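Local coordinates for protein Exo-1,5-alpha-L-arabinofuranobiosidase (Gibberella zeae, PDB 2YDT) that probably hydrolyses alpha-1,5-linked L-arabinan as an exo-acting glycosidase, and here holds an iminosugar inhibitor and an arabinofuranose in its pocket, at residues Q181-Q186 with Y225-G230; D199-A204 with A208-P213. All blocks are in the same frame, centred on the assembly; numbering follows the deposited sequence.

In the fold
The chain forms a six-bladed beta-propeller of four-stranded antiparallel sheets, and both contacts lie at the seam between two successive blades. Coming from the N terminus, after the earlier blades, strand 182-188 forms the third strand of one blade and opens contact 1. Strand 198-201 then completes that blade and leads into contact 2, which closes at once: three residues separate 199-204 from 208-213, where the next blade begins. Strand 223-230, the second of the new blade, finally returns to 181-186 and closes contact 1 around the whole of contact 2. The two centres are about 4 Å apart, and both contacts reach the bound iminosugar.

Contact 1: Q181-Q186 with Y225-G230; sequences QKLVHQ and YVYEYG. With EDG (1,4-dideoxy-1,4-imino-L-arabinitol), chain B.
Leu183 on strand 182-188 packs against Tyr225 and Tyr227 on strand 223-230, joining the adjoining sheets of two neighbouring propeller blades. The contact is mainly apolar. Leu183 CD1 lies 3.7 Å from Tyr227 CB and 4.1 Å from Tyr225 CE2, so one methyl of the branched leucine touches both tyrosines. Tyr225, its CG trans to the amide nitrogen (chi1 -179°), extends its ring toward the other strand until OH lies only 3.1 Å from Leu183 CB. The hydroxyl of Tyr227 instead bonds to Tyr203.

No direct hydrogen bond joins the strands, but a water does. It lies in the Tyr225 ring plane, 2.7 Å from Tyr225 OH and 2.9 Å from Val184 O, its probable acceptor.

The ligand gives a second polar set. The amide of Gln181 suits a diol because it offers both roles: EDG O3' donates to Gln181 OE1 (2.8 Å), while Gln181 NE2 donates to EDG O2' (2.9 Å, 159° at the hydrogen) and to Pro210 O. Glu228 OE2 lies 3.3 Å from EDG C1', while OE1 is held by Ser275 N.

A greasy seam with one water bridge thus backs a pocket in which paired bonds fix the inhibitor's two ring hydroxyls.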
loop_
_atom_site.group_PDB
_atom_site.type_symbol
_atom_site.label_atom_id
_atom_site.label_comp_id
_atom_site.label_asym_id
_atom_site.label_seq_id
_atom_site.Cartn_x
_atom_site.Cartn_y
_atom_site.Cartn_z
ATOM N N GLN A 181 1.713 11.025 -14.764
ATOM C CA GLN A 181 1.247 9.759 -14.212
ATOM C C GLN A 181 -0.275 9.862 -14.034
ATOM O O GLN A 181 -0.819 10.963 -13.823
ATOM C CB GLN A 181 1.894 9.434 -12.876
ATOM C CG GLN A 181 1.675 7.993 -12.397
ATOM C CD GLN A 181 2.488 7.649 -11.165
ATOM O OE1 GLN A 181 3.595 7.151 -11.273
ATOM N NE2 GLN A 181 1.979 8.013 -9.971
ATOM N N LYS A 182 -0.949 8.714 -14.120
ATOM C CA LYS A 182 -2.355 8.601 -13.765
ATOM C C LYS A 182 -2.539 7.315 -12.949
ATOM O O LYS A 182 -1.593 6.558 -12.771
ATOM C CB LYS A 182 -3.249 8.638 -15.013
ATOM C CG LYS A 182 -3.045 7.461 -15.965
ATOM C CD LYS A 182 -3.994 7.507 -17.172
ATOM C CE LYS A 182 -3.897 6.305 -18.065
ATOM N NZ LYS A 182 -4.857 6.503 -19.258
ATOM N N LEU A 183 -3.744 7.100 -12.449
ATOM C CA LEU A 183 -4.113 5.972 -11.598
ATOM C C LEU A 183 -5.135 5.134 -12.347
ATOM O O LEU A 183 -6.073 5.676 -12.947
ATOM C CB LEU A 183 -4.697 6.460 -10.261
ATOM C CG LEU A 183 -3.663 7.126 -9.380
ATOM C CD1 LEU A 183 -4.305 7.805 -8.188
ATOM C CD2 LEU A 183 -2.634 6.066 -8.892
ATOM N N VAL A 184 -4.921 3.821 -12.347
ATOM C CA VAL A 184 -5.690 2.882 -13.160
ATOM C C VAL A 184 -5.901 1.583 -12.440
ATOM O O VAL A 184 -5.280 1.330 -11.406
ATOM C CB VAL A 184 -4.987 2.554 -14.498
ATOM C CG1 VAL A 184 -4.602 3.798 -15.298
ATOM C CG2 VAL A 184 -3.721 1.709 -14.286
ATOM N N HIS A 185 -6.777 0.728 -12.985
ATOM C CA HIS A 185 -6.940 -0.635 -12.466
ATOM C C HIS A 185 -7.187 -1.620 -13.586
ATOM O O HIS A 185 -7.553 -1.249 -14.711
ATOM C CB HIS A 185 -8.032 -0.746 -11.406
ATOM C CG HIS A 185 -9.434 -0.726 -11.934
ATOM N ND1 HIS A 185 -10.237 0.398 -11.898
ATOM C CD2 HIS A 185 -10.200 -1.719 -12.455
ATOM C CE1 HIS A 185 -11.425 0.101 -12.410
ATOM N NE2 HIS A 185 -11.423 -1.174 -12.778
ATOM N N GLN A 186 -6.974 -2.897 -13.255
ATOM C CA GLN A 186 -7.446 -3.995 -14.071
ATOM C C GLN A 186 -8.157 -4.975 -13.157
ATOM O O GLN A 186 -7.884 -5.033 -11.952
ATOM C CB GLN A 186 -6.295 -4.678 -14.817
ATOM C CG GLN A 186 -5.669 -3.795 -15.910
ATOM C CD GLN A 186 -4.458 -4.416 -16.550
ATOM O OE1 GLN A 186 -3.320 -4.039 -16.281
ATOM N NE2 GLN A 186 -4.699 -5.411 -17.411
ATOM N N TYR A 225 -11.291 5.728 -1.722
ATOM C CA TYR A 225 -10.086 5.619 -2.549
ATOM C C TYR A 225 -9.165 6.748 -2.164
ATOM O O TYR A 225 -9.532 7.916 -2.339
ATOM C CB TYR A 225 -10.517 5.765 -3.995
ATOM C CG TYR A 225 -9.447 5.676 -5.072
ATOM C CD1 TYR A 225 -8.983 4.439 -5.465
ATOM C CD2 TYR A 225 -8.943 6.793 -5.679
ATOM C CE1 TYR A 225 -8.008 4.322 -6.473
ATOM C CE2 TYR A 225 -7.983 6.712 -6.702
ATOM C CZ TYR A 225 -7.528 5.456 -7.082
ATOM O OH TYR A 225 -6.579 5.381 -8.077
ATOM N N VAL A 226 -7.934 6.417 -1.749
ATOM C CA VAL A 226 -6.990 7.385 -1.235
ATOM C C VAL A 226 -5.720 7.372 -2.067
ATOM O O VAL A 226 -5.281 6.294 -2.542
ATOM C CB VAL A 226 -6.698 7.098 0.269
ATOM C CG1 VAL A 226 -5.646 8.067 0.830
ATOM C CG2 VAL A 226 -8.045 7.218 1.090
ATOM N N TYR A 227 -5.135 8.550 -2.267
ATOM C CA TYR A 227 -3.956 8.699 -3.086
ATOM C C TYR A 227 -3.198 9.953 -2.754
ATOM O O TYR A 227 -3.756 10.843 -2.113
ATOM C CB TYR A 227 -4.263 8.682 -4.590
ATOM C CG TYR A 227 -5.271 9.703 -5.077
ATOM C CD1 TYR A 227 -4.877 10.862 -5.720
ATOM C CD2 TYR A 227 -6.613 9.506 -4.884
ATOM C CE1 TYR A 227 -5.834 11.813 -6.159
ATOM C CE2 TYR A 227 -7.551 10.450 -5.305
ATOM C CZ TYR A 227 -7.158 11.563 -5.975
ATOM O OH TYR A 227 -8.092 12.481 -6.411
ATOM N N GLU A 228 -1.940 10.011 -3.188
ATOM C CA GLU A 228 -1.210 11.309 -3.146
ATOM C C GLU A 228 -1.433 12.022 -4.481
ATOM O O GLU A 228 -1.256 11.451 -5.566
ATOM C CB GLU A 228 0.272 11.119 -2.815
ATOM C CG GLU A 228 1.102 10.426 -3.902
ATOM C CD GLU A 228 2.636 10.441 -3.628
ATOM O OE1 GLU A 228 3.032 10.726 -2.465
ATOM O OE2 GLU A 228 3.424 10.179 -4.564
ATOM N N TYR A 229 -1.836 13.292 -4.414
ATOM C CA TYR A 229 -2.096 14.083 -5.585
ATOM C C TYR A 229 -0.895 14.963 -5.918
ATOM O O TYR A 229 -0.811 16.138 -5.541
ATOM C CB TYR A 229 -3.402 14.866 -5.371
ATOM C CG TYR A 229 -3.851 15.797 -6.485
ATOM C CD1 TYR A 229 -3.152 15.948 -7.693
ATOM C CD2 TYR A 229 -4.983 16.576 -6.290
ATOM C CE1 TYR A 229 -3.582 16.853 -8.663
ATOM C CE2 TYR A 229 -5.398 17.461 -7.250
ATOM C CZ TYR A 229 -4.703 17.598 -8.416
ATOM O OH TYR A 229 -5.137 18.569 -9.321
ATOM N N GLY A 230 0.099 14.359 -6.575
ATOM C CA GLY A 230 1.259 15.103 -7.056
ATOM C C GLY A 230 0.813 16.261 -7.951
ATOM O O GLY A 230 0.065 16.047 -8.892
HETATM O "O2'" EDG B . 3.126 7.060 -7.516
HETATM C "C2'" EDG B . 4.449 7.664 -7.584
HETATM C "C1'" EDG B . 5.002 7.840 -6.184
HETATM N "N4'" EDG B . 6.140 6.916 -6.100
HETATM C "C3'" EDG B . 5.466 6.809 -8.353
HETATM O "O3'" EDG B . 5.816 7.332 -9.653
HETATM C "C4'" EDG B . 6.705 6.800 -7.439
HETATM C "C5'" EDG B . 7.620 5.616 -7.594
HETATM O "O5'" EDG B . 8.817 5.914 -6.890
HETATM O O HOH W 1 -5.687 3.102 -9.105
#

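Contact 2: D199-A204 with A208-P213; sequences DDTKYA and ARPGMP. With EDG (1,4-dideoxy-1,4-imino-L-arabinitol), chain B.
Thr201 and Tyr203 lie against Pro210 and Ala208 where one blade of the six-bladed beta-propeller ends and the next begins. The outermost strand, 198-201, carries a classic beta bulge, with Asp200 and Thr201 both facing Leu183, before the chain turns into strand 209-217.

Thr201 is split by its first torsion (chi1 -83°). Its methyl CG2 reaches across to Pro210 CB at 3.8 Å, while OG1 swings back and donates to Asp200 O from above the carbonyl plane, giving the hydroxyl an acceptor, though a poorly directed one. In Tyr203, CG stands opposite the carbonyl carbon (chi1 -71°). Its CB then meets the methyl of Ala208 at 3.7 Å, and the ring presents its edge to Pro210, with CD2 4.0 Å from CG of that proline. The same ring stacks on Tyr229, and its hydroxyl bonds to His261, Tyr227 and Arg248. Proline suits the site as a rigid, compact apolar block. The CB of Lys202 points away from 208-213, and its chain, extended beyond CG, puts NZ in a salt bridge with Asp199 OD2, met on the anti side of the carboxylate.

The other side of strand 209-217 lines the inhibitor pocket. Arg209 bends at chi3 (66°), its guanidinium steadied by Ser180 and Gln173, and EDG O3' lies at its edge, near the plane, 2.9 Å from NH2. Lacking a side chain, Gly211 allows EDG O2' to approach its CA to 3.4 Å. Met212, also bent at its third torsion, brings its sulphur SD to 3.6 Å from EDG C1'.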
loop_
_atom_site.group_PDB
_atom_site.type_symbol
_atom_site.label_atom_id
_atom_site.label_comp_id
_atom_site.label_asym_id
_atom_site.label_seq_id
_atom_site.Cartn_x
_atom_site.Cartn_y
_atom_site.Cartn_z
ATOM N N ASP A 199 -9.273 3.688 -16.241
ATOM C CA ASP A 199 -8.756 4.847 -15.495
ATOM C C ASP A 199 -9.552 5.075 -14.214
ATOM O O ASP A 199 -10.809 4.984 -14.211
ATOM C CB ASP A 199 -8.819 6.096 -16.349
ATOM C CG ASP A 199 -7.810 6.084 -17.500
ATOM O OD1 ASP A 199 -6.906 5.222 -17.542
ATOM O OD2 ASP A 199 -8.008 6.858 -18.471
ATOM N N ASP A 200 -8.824 5.359 -13.122
ATOM C CA ASP A 200 -9.389 5.616 -11.809
ATOM C C ASP A 200 -9.338 7.101 -11.413
ATOM O O ASP A 200 -10.205 7.554 -10.659
ATOM C CB ASP A 200 -8.672 4.805 -10.727
ATOM C CG ASP A 200 -8.888 3.320 -10.860
ATOM O OD1 ASP A 200 -10.002 2.908 -11.229
ATOM O OD2 ASP A 200 -7.900 2.578 -10.592
ATOM N N THR A 201 -8.283 7.800 -11.831
ATOM C CA THR A 201 -8.061 9.198 -11.459
ATOM C C THR A 201 -6.986 9.726 -12.385
ATOM O O THR A 201 -5.935 9.115 -12.561
ATOM C CB THR A 201 -7.633 9.353 -9.959
ATOM O OG1 THR A 201 -8.792 9.341 -9.123
ATOM C CG2 THR A 201 -6.876 10.657 -9.711
ATOM N N LYS A 202 -7.268 10.860 -13.017
ATOM C CA LYS A 202 -6.322 11.517 -13.896
ATOM C C LYS A 202 -6.647 13.000 -13.966
ATOM O O LYS A 202 -7.779 13.402 -13.751
ATOM C CB LYS A 202 -6.340 10.932 -15.302
ATOM C CG LYS A 202 -7.649 11.063 -16.043
ATOM C CD LYS A 202 -7.633 10.162 -17.278
ATOM C CE LYS A 202 -8.940 10.234 -18.033
ATOM N NZ LYS A 202 -8.889 9.283 -19.169
ATOM N N TYR A 203 -5.640 13.800 -14.271
ATOM C CA TYR A 203 -5.741 15.254 -14.250
ATOM C C TYR A 203 -5.255 15.872 -15.565
ATOM O O TYR A 203 -4.274 15.477 -16.120
ATOM C CB TYR A 203 -4.979 15.809 -13.045
ATOM C CG TYR A 203 -5.686 15.504 -11.749
ATOM C CD1 TYR A 203 -6.773 16.250 -11.307
ATOM C CD2 TYR A 203 -5.333 14.401 -10.975
ATOM C CE1 TYR A 203 -7.427 15.946 -10.155
ATOM C CE2 TYR A 203 -5.997 14.083 -9.830
ATOM C CZ TYR A 203 -7.058 14.862 -9.390
ATOM O OH TYR A 203 -7.763 14.550 -8.255
ATOM N N ALA A 204 -5.994 16.868 -16.040
ATOM C CA ALA A 204 -5.722 17.569 -17.289
ATOM C C ALA A 204 -4.361 18.264 -17.351
ATOM O O ALA A 204 -3.754 18.353 -18.438
ATOM C CB ALA A 204 -6.850 18.631 -17.517
ATOM N N ALA A 208 0.711 16.893 -13.386
ATOM C CA ALA A 208 0.132 16.267 -12.205
ATOM C C ALA A 208 0.499 14.782 -12.179
ATOM O O ALA A 208 0.584 14.140 -13.209
ATOM C CB ALA A 208 -1.384 16.407 -12.172
ATOM N N ARG A 209 0.715 14.284 -10.976
ATOM C CA ARG A 209 1.146 12.882 -10.740
ATOM C C ARG A 209 0.370 12.326 -9.553
ATOM O O ARG A 209 0.911 12.089 -8.471
ATOM C CB ARG A 209 2.652 12.772 -10.521
ATOM C CG ARG A 209 3.471 13.103 -11.746
ATOM C CD ARG A 209 4.955 13.164 -11.397
ATOM N NE ARG A 209 5.431 11.853 -11.011
ATOM C CZ ARG A 209 5.685 10.848 -11.842
ATOM N NH1 ARG A 209 5.666 10.999 -13.159
ATOM N NH2 ARG A 209 6.012 9.677 -11.330
ATOM N N PRO A 210 -0.946 12.058 -9.746
ATOM C CA PRO A 210 -1.654 11.249 -8.753
ATOM C C PRO A 210 -0.994 9.881 -8.689
ATOM O O PRO A 210 -0.609 9.358 -9.731
ATOM C CB PRO A 210 -3.086 11.155 -9.311
ATOM C CG PRO A 210 -2.880 11.271 -10.806
ATOM C CD PRO A 210 -1.756 12.278 -10.961
ATOM N N GLY A 211 -0.840 9.363 -7.483
ATOM C CA GLY A 211 -0.086 8.126 -7.266
ATOM C C GLY A 211 -0.449 7.427 -5.966
ATOM O O GLY A 211 -1.043 7.999 -5.035
ATOM N N MET A 212 -0.066 6.158 -5.903
ATOM C CA MET A 212 -0.027 5.365 -4.642
ATOM C C MET A 212 -1.460 5.062 -4.092
ATOM O O MET A 212 -1.864 5.517 -2.997
ATOM C CB MET A 212 0.866 6.052 -3.598
ATOM C CG MET A 212 2.193 6.487 -4.198
ATOM S SD MET A 212 3.488 6.867 -3.027
ATOM C CE MET A 212 3.921 5.181 -2.497
ATOM N N PRO A 213 -2.250 4.284 -4.852
ATOM C CA PRO A 213 -3.672 4.083 -4.505
ATOM C C PRO A 213 -3.871 3.024 -3.409
ATOM O O PRO A 213 -3.271 1.938 -3.486
ATOM C CB PRO A 213 -4.301 3.626 -5.811
ATOM C CG PRO A 213 -3.173 2.826 -6.442
ATOM C CD PRO A 213 -1.895 3.615 -6.115
HETATM O "O2'" EDG B . 3.126 7.060 -7.516
HETATM C "C2'" EDG B . 4.449 7.664 -7.584
HETATM C "C1'" EDG B . 5.002 7.840 -6.184
HETATM N "N4'" EDG B . 6.140 6.916 -6.100
HETATM C "C3'" EDG B . 5.466 6.809 -8.353
HETATM O "O3'" EDG B . 5.816 7.332 -9.653
HETATM C "C4'" EDG B . 6.705 6.800 -7.439
HETATM C "C5'" EDG B . 7.620 5.616 -7.594
HETATM O "O5'" EDG B . 8.817 5.914 -6.890
#